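Local structure of 4-phosphoerythronate dehydrogenase (Lactobacillus jensenii, 4PRK) at residues A4-S9 and D46-K51; E20-C25 and M307-L312; G150-G155 and A190-V195; T212-G217 and L238-A243. The protein probably catalyses the NAD-dependent interconversion of pyruvate and D-lactate, as a D-lactate dehydrogenase of the D-isomer-specific 2-hydroxyacid dehydrogenase family. All coordinates share one frame; numbering follows the deposited sequence.

The four contacts fall into two groups on opposite sides of the chain's centre. Interactions 1 and 2 have centres 11 Å apart and share a five-stranded parallel sheet with the helices packed on it: Leu49 of the strand in interaction 1 touches Ser311 and Leu312 of interaction 2. Interactions 3 and 4, with centres 16 Å apart, belong to the domain built on the seven-stranded Rossmann sheet, interaction 4 in the loops that follow two of its strands; they meet where Ile152 touches Met215. Contact centres of one group lie 35 to 39 Å from those of the other. Along the chain interaction 1 precedes 3 and 4, whereas interaction 2 spans both, because helix 301-319 returns from the nucleotide-binding half to pack against helix 10-23, making the first domain discontinuous.

Interaction 1 of 4, residues A4-S9 and D46-K51; sequences AVFSPS and DGVLLK
Phe6 and Val48 meet where the ring reaches across to the neighbouring strand: Phe6 CE1 lies 3.3 Å from Val48 CG1, a tight approach at the edge of the ring. The carbonyl oxygen of Leu49 is also near the ring plane at its edge, while CD2 of Leu50 comes in obliquely, 3.3 Å from Phe6 CD1. The Phe6 side chain swings beside its own backbone N (chi1 -71°), and this brings one edge of the ring over to Val48 and Leu50. Ala4 CB and Val48 CG2, 4.2 Å apart, extend the same face of the sheet; Val5 and Leu49 point to the other, where Leu49 packs on helix 301-319.

Behind the side chains stands a parallel backbone ladder. Ala4 N donates to Gly47 O, Leu49 N to Ala4 O at 2.9 Å, and Phe6 N to Leu49 O at 3.0 Å, the last nearly straight at 169°. The strand axes, 4.8 Å apart at their closest, diverge by only 18°.

Past the strand ends direct pairing between the two segments gives way to a water-mediated link. Ser7 leaves the extended conformation, and its carbonyl oxygen accepts from a water that is in turn held weakly by Lys51 NZ at the end of an extended side chain; Arg76 donates to Phe6 O. Ser9, at an N-cap, turns its hydroxyl to Glu12 N at the start of helix 10-23. Adjacent parallel strands leading into helices, in a sheet of order 2-1-3-4-5, are characteristic of the flavodoxin-like domain that in this family usually binds the substrate.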
loop_
_atom_site.group_PDB
_atom_site.type_symbol
_atom_site.label_atom_id
_atom_site.label_comp_id
_atom_site.label_asym_id
_atom_site.label_seq_id
_atom_site.Cartn_x
_atom_site.Cartn_y
_atom_site.Cartn_z
ATOM N N ALA A 4 -36.810 5.609 19.640
ATOM C CA ALA A 4 -37.518 4.489 19.049
ATOM C C ALA A 4 -36.828 4.037 17.777
ATOM O O ALA A 4 -36.413 4.855 16.980
ATOM C CB ALA A 4 -38.959 4.851 18.773
ATOM N N VAL A 5 -36.716 2.730 17.602
ATOM C CA VAL A 5 -36.110 2.153 16.424
ATOM C C VAL A 5 -37.128 1.283 15.718
ATOM O O VAL A 5 -37.552 0.274 16.242
ATOM C CB VAL A 5 -34.919 1.276 16.813
ATOM C CG1 VAL A 5 -34.325 0.596 15.598
ATOM C CG2 VAL A 5 -33.881 2.104 17.538
ATOM N N PHE A 6 -37.460 1.644 14.492
ATOM C CA PHE A 6 -38.516 0.970 13.777
ATOM C C PHE A 6 -37.975 -0.069 12.840
ATOM O O PHE A 6 -37.047 0.188 12.116
ATOM C CB PHE A 6 -39.356 1.983 13.021
ATOM C CG PHE A 6 -40.193 2.834 13.917
ATOM C CD1 PHE A 6 -39.699 4.017 14.417
ATOM C CD2 PHE A 6 -41.451 2.426 14.295
ATOM C CE1 PHE A 6 -40.460 4.791 15.256
ATOM C CE2 PHE A 6 -42.220 3.196 15.138
ATOM C CZ PHE A 6 -41.721 4.378 15.617
ATOM N N SER A 7 -38.569 -1.248 12.864
ATOM C CA SER A 7 -38.195 -2.286 11.929
ATOM C C SER A 7 -36.716 -2.663 11.925
ATOM O O SER A 7 -36.055 -2.609 10.901
ATOM C CB SER A 7 -38.634 -1.889 10.532
ATOM O OG SER A 7 -38.404 -2.935 9.624
ATOM N N PRO A 8 -36.168 -3.013 13.073
ATOM C CA PRO A 8 -34.769 -3.469 13.029
ATOM C C PRO A 8 -34.542 -4.812 12.316
ATOM O O PRO A 8 -35.377 -5.697 12.371
ATOM C CB PRO A 8 -34.388 -3.573 14.495
ATOM C CG PRO A 8 -35.611 -4.047 15.141
ATOM C CD PRO A 8 -36.628 -3.149 14.543
ATOM N N SER A 9 -33.405 -4.933 11.643
ATOM C CA SER A 9 -32.942 -6.184 11.121
ATOM C C SER A 9 -32.518 -7.027 12.289
ATOM O O SER A 9 -32.290 -6.527 13.381
ATOM C CB SER A 9 -31.716 -5.986 10.234
ATOM O OG SER A 9 -30.527 -5.958 10.997
ATOM N N ASP A 46 -37.721 10.417 22.837
ATOM C CA ASP A 46 -37.012 11.618 22.400
ATOM C C ASP A 46 -36.891 11.829 20.872
ATOM O O ASP A 46 -36.899 12.951 20.392
ATOM C CB ASP A 46 -35.642 11.702 23.077
ATOM C CG ASP A 46 -35.733 12.027 24.553
ATOM O OD1 ASP A 46 -35.733 11.100 25.374
ATOM O OD2 ASP A 46 -35.794 13.214 24.899
ATOM N N GLY A 47 -36.696 10.742 20.134
ATOM C CA GLY A 47 -36.431 10.792 18.704
ATOM C C GLY A 47 -36.717 9.480 18.001
ATOM O O GLY A 47 -36.950 8.481 18.661
ATOM N N VAL A 48 -36.713 9.469 16.672
ATOM C CA VAL A 48 -37.050 8.253 15.945
ATOM C C VAL A 48 -35.979 7.858 14.913
ATOM O O VAL A 48 -35.305 8.716 14.325
ATOM C CB VAL A 48 -38.462 8.389 15.330
ATOM C CG1 VAL A 48 -38.718 7.347 14.250
ATOM C CG2 VAL A 48 -39.511 8.275 16.430
ATOM N N LEU A 49 -35.796 6.540 14.746
ATOM C CA LEU A 49 -34.880 5.975 13.739
ATOM C C LEU A 49 -35.712 5.074 12.807
ATOM O O LEU A 49 -36.325 4.080 13.255
ATOM C CB LEU A 49 -33.712 5.213 14.411
ATOM C CG LEU A 49 -32.655 6.037 15.192
ATOM C CD1 LEU A 49 -31.459 5.172 15.631
ATOM C CD2 LEU A 49 -32.161 7.240 14.389
ATOM N N LEU A 50 -35.731 5.433 11.514
ATOM C CA LEU A 50 -36.631 4.803 10.542
ATOM C C LEU A 50 -35.902 3.954 9.521
ATOM O O LEU A 50 -34.757 4.248 9.142
ATOM C CB LEU A 50 -37.429 5.880 9.799
ATOM C CG LEU A 50 -38.454 6.701 10.615
ATOM C CD1 LEU A 50 -39.497 7.356 9.696
ATOM C CD2 LEU A 50 -39.150 5.817 11.653
ATOM N N LYS A 51 -36.527 2.848 9.155
ATOM C CA LYS A 51 -36.113 2.025 8.043
ATOM C C LYS A 51 -37.371 1.715 7.281
ATOM O O LYS A 51 -37.930 0.631 7.428
ATOM C CB LYS A 51 -35.430 0.748 8.511
ATOM C CG LYS A 51 -34.896 -0.119 7.382
ATOM C CD LYS A 51 -34.155 -1.335 7.914
ATOM C CE LYS A 51 -34.123 -2.462 6.899
ATOM N NZ LYS A 51 -32.975 -3.380 7.116
HETATM O O HOH W 1 -35.273 -4.674 8.793
#

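Interaction 2 of 4, residues E20-C25 and M307-L312; sequences EKKFGC and MIEISL
The Phe23 ring receives Leu312 on one face and Glu309 at its edge. Leu312 CD2 stands 3.6 Å from the Phe23 ring centroid and 18° off the ring normal, a CH-pi contact made by two side chains that approach from opposite directions. The same methyl reaches Cys25 SG at 4.0 Å. Glu309 OE1 lies in the ring plane, and the aliphatic part of Glu309 runs along the rim, with CG 3.8 Å from Phe23 CE1; ring and carboxylate planes are turned 72° apart.

Lys22 crosses the glutamate at about a right angle. Its CG is anti to the backbone N (chi1 173°) and the chain beyond is extended, which carries the ammonium group out to the syn lone pair of OE1, where Lys22 NZ and Glu309 OE1 form a salt bridge of 2.8 Å. The second oxygen, Glu309 OE2, is hydrogen-bonded to Thr19 OG1, one turn back on helix 10-23. Just past Phe23 that helix ends in a Schellman motif with Gly24 as its C-prime residue.

Both oxygens of a buried carboxylate are thus engaged, and with the lysine so near, Glu309 is likely to remain ionised beside the weakly positive edge of the ring.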
loop_
_atom_site.group_PDB
_atom_site.type_symbol
_atom_site.label_atom_id
_atom_site.label_comp_id
_atom_site.label_asym_id
_atom_site.label_seq_id
_atom_site.Cartn_x
_atom_site.Cartn_y
_atom_site.Cartn_z
ATOM N N GLU A 20 -26.762 0.922 23.392
ATOM C CA GLU A 20 -27.316 1.567 24.589
ATOM C C GLU A 20 -26.185 1.974 25.519
ATOM O O GLU A 20 -26.032 3.148 25.874
ATOM C CB GLU A 20 -28.336 0.669 25.258
ATOM C CG GLU A 20 -29.639 0.675 24.465
ATOM C CD GLU A 20 -30.729 -0.279 24.953
ATOM O OE1 GLU A 20 -30.483 -1.413 25.408
ATOM O OE2 GLU A 20 -31.892 0.096 24.805
ATOM N N LYS A 21 -25.359 1.006 25.866
ATOM C CA LYS A 21 -24.233 1.257 26.753
ATOM C C LYS A 21 -23.320 2.334 26.163
ATOM O O LYS A 21 -22.934 3.256 26.878
ATOM C CB LYS A 21 -23.431 -0.002 27.024
ATOM C CG LYS A 21 -22.154 0.269 27.819
ATOM C CD LYS A 21 -21.324 -0.982 28.090
ATOM C CE LYS A 21 -20.962 -1.680 26.789
ATOM N NZ LYS A 21 -19.867 -2.670 26.957
ATOM N N LYS A 22 -22.995 2.232 24.870
ATOM C CA LYS A 22 -22.128 3.215 24.237
ATOM C C LYS A 22 -22.737 4.621 24.182
ATOM O O LYS A 22 -22.041 5.598 24.430
ATOM C CB LYS A 22 -21.743 2.771 22.842
ATOM C CG LYS A 22 -20.973 3.795 22.019
ATOM C CD LYS A 22 -20.677 3.153 20.661
ATOM C CE LYS A 22 -19.916 4.073 19.731
ATOM N NZ LYS A 22 -19.194 3.259 18.729
ATOM N N PHE A 23 -24.014 4.753 23.868
ATOM C CA PHE A 23 -24.585 6.091 23.881
ATOM C C PHE A 23 -25.207 6.498 25.198
ATOM O O PHE A 23 -25.595 7.654 25.370
ATOM C CB PHE A 23 -25.580 6.253 22.751
ATOM C CG PHE A 23 -24.913 6.482 21.403
ATOM C CD1 PHE A 23 -24.258 5.439 20.757
ATOM C CD2 PHE A 23 -24.922 7.754 20.809
ATOM C CE1 PHE A 23 -23.642 5.639 19.540
ATOM C CE2 PHE A 23 -24.317 7.961 19.581
ATOM C CZ PHE A 23 -23.680 6.903 18.943
ATOM N N GLY A 24 -25.286 5.570 26.143
ATOM C CA GLY A 24 -25.986 5.848 27.383
ATOM C C GLY A 24 -27.381 6.356 27.075
ATOM O O GLY A 24 -27.789 7.395 27.591
ATOM N N CYS A 25 -28.079 5.661 26.184
ATOM C CA CYS A 25 -29.468 5.961 25.907
ATOM C C CYS A 25 -30.194 4.639 25.819
ATOM O O CYS A 25 -29.548 3.571 25.794
ATOM C CB CYS A 25 -29.599 6.721 24.580
ATOM S SG CYS A 25 -29.303 5.683 23.142
ATOM N N MET A 307 -25.167 2.298 10.425
ATOM C CA MET A 307 -26.514 2.697 10.098
ATOM C C MET A 307 -27.317 3.070 11.341
ATOM O O MET A 307 -28.118 4.009 11.305
ATOM C CB MET A 307 -27.235 1.606 9.308
ATOM C CG MET A 307 -26.764 1.515 7.854
ATOM S SD MET A 307 -27.544 0.186 6.893
ATOM C CE MET A 307 -26.137 -0.663 6.196
ATOM N N ILE A 308 -27.099 2.346 12.432
ATOM C CA ILE A 308 -27.717 2.672 13.713
ATOM C C ILE A 308 -27.024 3.866 14.355
ATOM O O ILE A 308 -27.679 4.875 14.681
ATOM C CB ILE A 308 -27.665 1.448 14.632
ATOM C CG1 ILE A 308 -28.732 0.447 14.189
ATOM C CG2 ILE A 308 -27.886 1.842 16.076
ATOM C CD1 ILE A 308 -28.505 -0.946 14.723
ATOM N N GLU A 309 -25.703 3.796 14.522
ATOM C CA GLU A 309 -25.046 4.786 15.352
ATOM C C GLU A 309 -24.919 6.184 14.719
ATOM O O GLU A 309 -24.922 7.207 15.457
ATOM C CB GLU A 309 -23.702 4.281 15.889
ATOM C CG GLU A 309 -23.912 3.078 16.783
ATOM C CD GLU A 309 -22.655 2.634 17.491
ATOM O OE1 GLU A 309 -21.575 3.262 17.310
ATOM O OE2 GLU A 309 -22.788 1.644 18.259
ATOM N N ILE A 310 -24.829 6.248 13.381
ATOM C CA ILE A 310 -24.788 7.546 12.720
ATOM C C ILE A 310 -26.156 8.271 12.749
ATOM O O ILE A 310 -26.210 9.460 13.082
ATOM C CB ILE A 310 -24.228 7.468 11.280
ATOM C CG1 ILE A 310 -22.719 7.076 11.347
ATOM C CG2 ILE A 310 -24.404 8.816 10.578
ATOM C CD1 ILE A 310 -22.041 6.825 10.005
ATOM N N SER A 311 -27.238 7.575 12.421
ATOM C CA SER A 311 -28.565 8.150 12.573
ATOM C C SER A 311 -28.875 8.544 14.059
ATOM O O SER A 311 -29.227 9.704 14.369
ATOM C CB SER A 311 -29.589 7.169 12.012
ATOM O OG SER A 311 -29.579 5.918 12.680
ATOM N N LEU A 312 -28.667 7.590 14.966
ATOM C CA LEU A 312 -28.883 7.793 16.409
ATOM C C LEU A 312 -28.218 9.110 16.869
ATOM O O LEU A 312 -28.851 9.918 17.538
ATOM C CB LEU A 312 -28.287 6.576 17.218
ATOM C CG LEU A 312 -28.321 6.628 18.768
ATOM C CD1 LEU A 312 -29.778 6.731 19.223
ATOM C CD2 LEU A 312 -27.628 5.465 19.494
#

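Interaction 3 of 4, residues G150-G155 and A190-V195; sequences GLIGVG and ADFDTV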
loop_
_atom_site.group_PDB
_atom_site.type_symbol
_atom_site.label_atom_id
_atom_site.label_comp_id
_atom_site.label_asym_id
_atom_site.label_seq_id
_atom_site.Cartn_x
_atom_site.Cartn_y
_atom_site.Cartn_z
ATOM N N GLY A 150 -10.883 -0.300 -14.582
ATOM C CA GLY A 150 -11.591 0.847 -15.119
ATOM C C GLY A 150 -12.828 1.112 -14.331
ATOM O O GLY A 150 -13.696 0.227 -14.148
ATOM N N LEU A 151 -12.886 2.299 -13.802
ATOM C CA LEU A 151 -13.997 2.701 -12.947
ATOM C C LEU A 151 -14.912 3.691 -13.688
ATOM O O LEU A 151 -14.421 4.681 -14.207
ATOM C CB LEU A 151 -13.458 3.378 -11.680
ATOM C CG LEU A 151 -12.458 2.617 -10.806
ATOM C CD1 LEU A 151 -12.244 3.476 -9.552
ATOM C CD2 LEU A 151 -13.025 1.306 -10.381
ATOM N N ILE A 152 -16.226 3.456 -13.701
ATOM C CA ILE A 152 -17.160 4.405 -14.334
ATOM C C ILE A 152 -17.859 5.136 -13.230
ATOM O O ILE A 152 -18.745 4.592 -12.598
ATOM C CB ILE A 152 -18.217 3.713 -15.197
ATOM C CG1 ILE A 152 -17.563 2.778 -16.221
ATOM C CG2 ILE A 152 -19.036 4.777 -15.939
ATOM C CD1 ILE A 152 -16.507 3.463 -17.052
ATOM N N GLY A 153 -17.441 6.354 -12.951
ATOM C CA GLY A 153 -17.766 6.959 -11.659
ATOM C C GLY A 153 -16.728 6.582 -10.599
ATOM O O GLY A 153 -16.101 5.532 -10.667
ATOM N N VAL A 154 -16.521 7.462 -9.629
ATOM C CA VAL A 154 -15.648 7.169 -8.487
ATOM C C VAL A 154 -16.434 7.251 -7.173
ATOM O O VAL A 154 -17.008 6.237 -6.726
ATOM C CB VAL A 154 -14.440 8.116 -8.497
ATOM C CG1 VAL A 154 -13.530 7.815 -7.310
ATOM C CG2 VAL A 154 -13.710 7.970 -9.833
ATOM N N GLY A 155 -16.553 8.449 -6.587
ATOM C CA GLY A 155 -17.221 8.571 -5.289
ATOM C C GLY A 155 -16.389 7.897 -4.191
ATOM O O GLY A 155 -15.245 7.390 -4.429
ATOM N N ALA A 190 -9.533 9.533 -17.138
ATOM C CA ALA A 190 -9.531 9.230 -18.548
ATOM C C ALA A 190 -10.930 9.352 -19.106
ATOM O O ALA A 190 -11.893 9.409 -18.374
ATOM C CB ALA A 190 -8.981 7.847 -18.810
ATOM N N ASP A 191 -11.011 9.401 -20.421
ATOM C CA ASP A 191 -12.267 9.474 -21.132
ATOM C C ASP A 191 -13.034 8.181 -20.986
ATOM O O ASP A 191 -12.462 7.125 -20.825
ATOM C CB ASP A 191 -12.023 9.730 -22.609
ATOM C CG ASP A 191 -11.497 11.094 -22.882
ATOM O OD1 ASP A 191 -11.644 11.980 -22.041
ATOM O OD2 ASP A 191 -10.923 11.279 -23.952
ATOM N N PHE A 192 -14.342 8.284 -21.081
ATOM C CA PHE A 192 -15.211 7.165 -20.862
ATOM C C PHE A 192 -14.886 6.072 -21.859
ATOM O O PHE A 192 -14.828 4.919 -21.504
ATOM C CB PHE A 192 -16.650 7.645 -21.010
ATOM C CG PHE A 192 -17.674 6.556 -20.973
ATOM C CD1 PHE A 192 -18.208 6.132 -19.781
ATOM C CD2 PHE A 192 -18.125 5.981 -22.135
ATOM C CE1 PHE A 192 -19.157 5.138 -19.746
ATOM C CE2 PHE A 192 -19.074 4.985 -22.107
ATOM C CZ PHE A 192 -19.590 4.560 -20.910
ATOM N N ASP A 193 -14.655 6.437 -23.108
ATOM C CA ASP A 193 -14.326 5.441 -24.109
ATOM C C ASP A 193 -12.989 4.737 -23.877
ATOM O O ASP A 193 -12.889 3.545 -24.061
ATOM C CB ASP A 193 -14.494 5.968 -25.537
ATOM C CG ASP A 193 -13.575 7.115 -25.858
ATOM O OD1 ASP A 193 -13.113 7.793 -24.936
ATOM O OD2 ASP A 193 -13.321 7.350 -27.051
ATOM N N THR A 194 -11.974 5.482 -23.455
ATOM C CA THR A 194 -10.688 4.895 -23.094
ATOM C C THR A 194 -10.834 3.843 -21.997
ATOM O O THR A 194 -10.247 2.793 -22.047
ATOM C CB THR A 194 -9.745 5.987 -22.590
ATOM O OG1 THR A 194 -9.728 7.042 -23.536
ATOM C CG2 THR A 194 -8.358 5.467 -22.418
ATOM N N VAL A 195 -11.648 4.148 -21.009
ATOM C CA VAL A 195 -11.849 3.250 -19.867
ATOM C C VAL A 195 -12.444 1.920 -20.333
ATOM O O VAL A 195 -11.901 0.862 -19.997
ATOM C CB VAL A 195 -12.727 3.912 -18.772
ATOM C CG1 VAL A 195 -13.204 2.861 -17.746
ATOM C CG2 VAL A 195 -11.968 5.060 -18.085
#
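Val195 pushes its CG1 methyl between Gly150 and Ile152. That methyl sits 3.4 Å from Ile152 CD1, tighter than usual van der Waals contact, and 3.7 Å from Gly150 CA. Because CG1 is anti to the backbone N of Val195 (chi1 167°), it is the branch that faces the strand. Glycine suits position 150, since a CB there would clash with this same methyl.

Ile152 has a second neighbour in Phe192, one turn earlier on the helix. Its CG2 lies in the plane of the Phe192 ring, at the edge, 3.8 Å from CE1, and the two side chains cross at a slant. CG2 also touches Met215 CE from the loop after strand 201-204.

The arrangement belongs to the Rossmann fold. Strand 148-152 is the first strand of the sheet along the chain, lying between 171-175 and 201-204, and runs into a turn whose Gly153 and Gly155 fit the glycine-rich pattern that usually binds the dinucleotide. Helix 192-198 connects edge strand 188-189 to strand 201-204 and, on the way, covers strand 148-152 on the side bearing Ile152. Leu151 points to the other side, onto helix 155-167.

Cut back to alanine, Ile152 would have neither the CG2 branch nor CG1 and CD1, and a gap would probably open in which the Phe192 ring could shift. Hydrogen bonding holds the strand within the sheet: Gly150 and Ile152 both pair with Ser203, while Ile152 O also accepts from Thr206 OG1.

Interaction 4 of 4, residues T212-G217 and L238-A243; sequences TENMIG and LVDTAA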
loop_
_atom_site.group_PDB
_atom_site.type_symbol
_atom_site.label_atom_id
_atom_site.label_comp_id
_atom_site.label_asym_id
_atom_site.label_seq_id
_atom_site.Cartn_x
_atom_site.Cartn_y
_atom_site.Cartn_z
ATOM N N THR A 212 -28.521 7.961 -16.862
ATOM C CA THR A 212 -27.547 6.845 -16.682
ATOM C C THR A 212 -28.158 5.443 -16.733
ATOM O O THR A 212 -27.419 4.427 -16.651
ATOM C CB THR A 212 -26.720 6.981 -15.362
ATOM O OG1 THR A 212 -27.567 6.882 -14.203
ATOM C CG2 THR A 212 -25.964 8.300 -15.348
ATOM N N GLU A 213 -29.485 5.381 -16.906
ATOM C CA GLU A 213 -30.164 4.110 -17.028
ATOM C C GLU A 213 -29.684 3.399 -18.298
ATOM O O GLU A 213 -29.542 4.037 -19.340
ATOM C CB GLU A 213 -31.680 4.319 -17.034
ATOM C CG GLU A 213 -32.447 3.027 -16.850
ATOM C CD GLU A 213 -33.939 3.220 -16.914
ATOM O OE1 GLU A 213 -34.368 4.381 -16.824
ATOM O OE2 GLU A 213 -34.673 2.215 -17.042
ATOM N N ASN A 214 -29.400 2.099 -18.217
ATOM C CA ASN A 214 -28.731 1.360 -19.340
ATOM C C ASN A 214 -27.532 2.077 -19.948
ATOM O O ASN A 214 -27.257 2.013 -21.148
ATOM C CB ASN A 214 -29.740 0.991 -20.432
ATOM C CG ASN A 214 -30.809 0.093 -19.898
ATOM O OD1 ASN A 214 -30.518 -0.998 -19.443
ATOM N ND2 ASN A 214 -32.027 0.576 -19.850
ATOM N N MET A 215 -26.801 2.772 -19.099
ATOM C CA MET A 215 -25.549 3.339 -19.523
ATOM C C MET A 215 -24.610 2.271 -20.082
ATOM O O MET A 215 -23.746 2.564 -20.922
ATOM C CB MET A 215 -24.940 4.007 -18.306
ATOM C CG MET A 215 -23.461 4.132 -18.285
ATOM S SD MET A 215 -23.002 4.804 -16.682
ATOM C CE MET A 215 -22.468 3.378 -15.791
ATOM N N ILE A 216 -24.706 1.057 -19.565
ATOM C CA ILE A 216 -23.881 -0.046 -20.072
ATOM C C ILE A 216 -24.813 -0.938 -20.821
ATOM O O ILE A 216 -25.601 -1.713 -20.203
ATOM C CB ILE A 216 -23.136 -0.838 -18.954
ATOM C CG1 ILE A 216 -22.297 0.105 -18.093
ATOM C CG2 ILE A 216 -22.278 -1.954 -19.545
ATOM C CD1 ILE A 216 -21.203 0.812 -18.841
ATOM N N GLY A 217 -24.780 -0.752 -22.145
ATOM C CA GLY A 217 -25.562 -1.549 -23.059
ATOM C C GLY A 217 -24.792 -2.221 -24.159
ATOM O O GLY A 217 -23.547 -2.349 -24.113
ATOM N N LEU A 238 -28.268 0.426 -14.220
ATOM C CA LEU A 238 -27.195 0.975 -15.017
ATOM C C LEU A 238 -26.849 0.076 -16.150
ATOM O O LEU A 238 -26.269 0.529 -17.102
ATOM C CB LEU A 238 -25.934 1.144 -14.189
ATOM C CG LEU A 238 -26.009 2.105 -13.030
ATOM C CD1 LEU A 238 -24.678 1.993 -12.298
ATOM C CD2 LEU A 238 -26.269 3.511 -13.535
ATOM N N VAL A 239 -27.156 -1.205 -16.012
ATOM C CA VAL A 239 -26.739 -2.226 -16.957
ATOM C C VAL A 239 -27.958 -2.841 -17.622
ATOM O O VAL A 239 -28.882 -3.244 -16.941
ATOM C CB VAL A 239 -25.984 -3.340 -16.239
ATOM C CG1 VAL A 239 -25.710 -4.489 -17.198
ATOM C CG2 VAL A 239 -24.679 -2.792 -15.639
ATOM N N ASP A 240 -27.934 -2.909 -18.948
ATOM C CA ASP A 240 -28.960 -3.602 -19.728
ATOM C C ASP A 240 -28.696 -5.093 -19.617
ATOM O O ASP A 240 -27.840 -5.624 -20.336
ATOM C CB ASP A 240 -28.865 -3.170 -21.219
ATOM C CG ASP A 240 -29.909 -3.865 -22.133
ATOM O OD1 ASP A 240 -30.320 -5.030 -21.927
ATOM O OD2 ASP A 240 -30.293 -3.221 -23.099
ATOM N N THR A 241 -29.475 -5.770 -18.783
ATOM C CA THR A 241 -29.285 -7.172 -18.521
ATOM C C THR A 241 -29.323 -8.125 -19.688
ATOM O O THR A 241 -28.556 -9.094 -19.744
ATOM C CB THR A 241 -30.319 -7.654 -17.541
ATOM O OG1 THR A 241 -30.340 -6.758 -16.418
ATOM C CG2 THR A 241 -29.988 -9.103 -17.100
ATOM N N ALA A 242 -30.233 -7.880 -20.603
ATOM C CA ALA A 242 -30.324 -8.631 -21.858
ATOM C C ALA A 242 -28.998 -8.566 -22.588
ATOM O O ALA A 242 -28.460 -9.593 -23.038
ATOM C CB ALA A 242 -31.446 -8.031 -22.749
ATOM N N ALA A 243 -28.482 -7.345 -22.733
ATOM C CA ALA A 243 -27.200 -7.129 -23.453
ATOM C C ALA A 243 -26.059 -7.771 -22.701
ATOM O O ALA A 243 -25.119 -8.236 -23.343
ATOM C CB ALA A 243 -26.886 -5.656 -23.647
HETATM O O HOH W 2 -31.346 -2.149 -17.126
#
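Ile216 and the 238-243 segment are joined by two nearly straight backbone bonds. Ile216 N donates to Leu238 O at 3.0 Å, and Asp240 N donates to Ile216 O at 2.9 Å, with Val239 bridged opposite Ile216 between them. Met215 N also lies close to Leu238 O, but at a poor angle; it is bonded instead to Thr212 O. Asn214 has its amide oxygen over the Asp240 backbone, OD1 being 3.0 Å from Asp240 CA. A water donates to both Asn214 OD1 and Val239 O, at 2.7 Å each.

These two loops follow the carboxyl ends of strands 201-204 and 229-232, neighbours in the Rossmann sheet, and each leads into a helix, at Gly217 and Asp240.

Asp240 is the N-cap of helix 241-250. Its carboxylate, swung opposite the backbone N (chi1 179°), lets OD1 accept from Ala243 N, the donor arriving 61° out of the carboxylate plane. Were Asp240 replaced by alanine, Ala243 N would probably be left without its capping acceptor and the first turn of the helix held less firmly. Gly217 N is taken by Gln220 OE1. Thr212 OG1 is engaged by Leu209 N and Pro207 O, while Leu238 CD2 packs 3.4 Å from Thr212 O.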